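Long-range contact in protein of unknown function with a Fic domain (Bacteroides thetaiotaomicron VPI-5482, PDB 3CUC), which is of unknown function but carries a Fic domain, within a predominantly alpha-helical chain: residues S40-E44 against G200-R204. Sequence-based numbering, arbitrary orientation.
Sequences SNHLE and GRIAR
The alpha-carbon of G200 lies against the carboxylate of E44, with G200 CA 3.5 Å from E44 OE2. One residue on, R201 runs its aliphatic chain past S40, with R201 CG beside S40 OG, and E44 CG approaches the guanidinium obliquely, 3.9 Å from R201 NE. E44 forms no ion pair with this arginine, whose NH1 instead makes a salt bridge to E73 on helix 68-89. G200 and R201 belong to the Fic signature, HxFx(D/E)GNGRxxR, which R204 closes. The facing segment, with S40 and E44 four residues apart, fits the (S/T)xxxE(G/N) motif that is inhibitory in other Fic proteins, here lying N-terminal to the signature. Pairing of that glutamate with the second arginine of the signature is consistent with an autoinhibited arrangement. R204 carries the polar contact, its chain bent at chi3 (-69°) and its guanidinium gripped along the edge. R204 NH2 donates a nearly straight bond of 2.9 Å to E44 OE2, meeting the anti lone pair, and the carboxylate and guanidinium planes are only 9° apart. R204 NE donates a hydrogen bond of 3.0 Å to S40 OG, which lies close to the guanidinium plane; the serine hydroxyl reaches this position because it stands anti to the backbone N (chi1 -173°). A weak, bent bond links R204 NH2 to S40 O. The group is also sandwiched: L43 CD1 sits 3.5 Å above the centre of one face and G200 O above the other, while Y229 shares a hydrogen bond with R204 NH1.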
loop_
_atom_site.group_PDB
_atom_site.type_symbol
_atom_site.label_atom_id
_atom_site.label_comp_id
_atom_site.label_asym_id
_atom_site.label_seq_id
_atom_site.Cartn_x
_atom_site.Cartn_y
_atom_site.Cartn_z
ATOM N N SER A 40 -1.670 -3.978 -7.573
ATOM C CA SER A 40 -0.495 -3.858 -6.714
ATOM C C SER A 40 0.570 -4.865 -7.145
ATOM O O SER A 40 1.755 -4.557 -7.126
ATOM C CB SER A 40 -0.870 -4.021 -5.231
ATOM O OG SER A 40 0.223 -3.760 -4.360
ATOM N N ASN A 41 0.143 -6.053 -7.564
ATOM C CA ASN A 41 1.070 -7.065 -8.075
ATOM C C ASN A 41 1.509 -6.801 -9.517
ATOM O O ASN A 41 2.647 -7.079 -9.889
ATOM C CB ASN A 41 0.458 -8.464 -7.964
ATOM C CG ASN A 41 0.415 -8.973 -6.538
ATOM O OD1 ASN A 41 -0.629 -8.933 -5.892
ATOM N ND2 ASN A 41 1.553 -9.453 -6.038
ATOM N N HIS A 42 0.611 -6.259 -10.328
ATOM C CA HIS A 42 0.955 -5.946 -11.710
ATOM C C HIS A 42 2.027 -4.860 -11.779
ATOM O O HIS A 42 2.896 -4.911 -12.642
ATOM C CB HIS A 42 -0.277 -5.522 -12.507
ATOM C CG HIS A 42 -0.284 -6.037 -13.909
ATOM N ND1 HIS A 42 -0.761 -7.287 -14.232
ATOM C CD2 HIS A 42 0.139 -5.483 -15.068
ATOM C CE1 HIS A 42 -0.640 -7.480 -15.532
ATOM N NE2 HIS A 42 -0.100 -6.399 -16.065
ATOM N N LEU A 43 1.961 -3.892 -10.866
ATOM C CA LEU A 43 2.987 -2.844 -10.753
ATOM C C LEU A 43 4.409 -3.420 -10.613
ATOM O O LEU A 43 5.377 -2.799 -11.042
ATOM C CB LEU A 43 2.682 -1.911 -9.560
ATOM C CG LEU A 43 1.637 -0.801 -9.737
ATOM C CD1 LEU A 43 1.104 -0.356 -8.386
ATOM C CD2 LEU A 43 2.226 0.384 -10.498
ATOM N N GLU A 44 4.528 -4.604 -10.017
ATOM C CA GLU A 44 5.829 -5.223 -9.779
ATOM C C GLU A 44 6.128 -6.341 -10.787
ATOM O O GLU A 44 7.019 -7.157 -10.561
ATOM C CB GLU A 44 5.898 -5.774 -8.344
ATOM C CG GLU A 44 5.509 -4.770 -7.245
ATOM C CD GLU A 44 6.424 -3.545 -7.188
ATOM O OE1 GLU A 44 7.593 -3.652 -7.608
ATOM O OE2 GLU A 44 5.978 -2.469 -6.724
ATOM N N GLY A 200 7.487 -2.532 -2.664
ATOM C CA GLY A 200 6.416 -1.801 -3.322
ATOM C C GLY A 200 5.070 -2.215 -2.767
ATOM O O GLY A 200 4.239 -1.381 -2.428
ATOM N N ARG A 201 4.865 -3.517 -2.659
ATOM C CA ARG A 201 3.597 -4.058 -2.184
ATOM C C ARG A 201 3.357 -3.799 -0.708
ATOM O O ARG A 201 2.214 -3.613 -0.301
ATOM C CB ARG A 201 3.525 -5.558 -2.467
ATOM C CG ARG A 201 3.216 -5.870 -3.915
ATOM C CD ARG A 201 3.528 -7.303 -4.245
ATOM N NE ARG A 201 4.937 -7.489 -4.557
ATOM C CZ ARG A 201 5.513 -8.670 -4.731
ATOM N NH1 ARG A 201 4.802 -9.783 -4.624
ATOM N NH2 ARG A 201 6.814 -8.735 -5.011
ATOM N N ILE A 202 4.429 -3.795 0.085
ATOM C CA ILE A 202 4.322 -3.488 1.507
ATOM C C ILE A 202 3.915 -2.031 1.670
ATOM O O ILE A 202 2.988 -1.734 2.411
ATOM C CB ILE A 202 5.634 -3.745 2.280
ATOM C CG1 ILE A 202 6.006 -5.235 2.246
ATOM C CG2 ILE A 202 5.497 -3.278 3.728
ATOM C CD1 ILE A 202 5.102 -6.115 3.083
ATOM N N ALA A 203 4.600 -1.134 0.964
ATOM C CA ALA A 203 4.263 0.291 1.001
ATOM C C ALA A 203 2.768 0.495 0.769
ATOM O O ALA A 203 2.089 1.143 1.567
ATOM C CB ALA A 203 5.068 1.065 -0.026
ATOM N N ARG A 204 2.256 -0.091 -0.307
ATOM C CA ARG A 204 0.868 0.116 -0.691
ATOM C C ARG A 204 -0.091 -0.557 0.276
ATOM O O ARG A 204 -1.194 -0.060 0.513
ATOM C CB ARG A 204 0.633 -0.360 -2.121
ATOM C CG ARG A 204 1.256 0.575 -3.154
ATOM C CD ARG A 204 0.910 0.169 -4.576
ATOM N NE ARG A 204 1.565 -1.091 -4.937
ATOM C CZ ARG A 204 2.833 -1.214 -5.340
ATOM N NH1 ARG A 204 3.625 -0.155 -5.457
ATOM N NH2 ARG A 204 3.309 -2.409 -5.629
#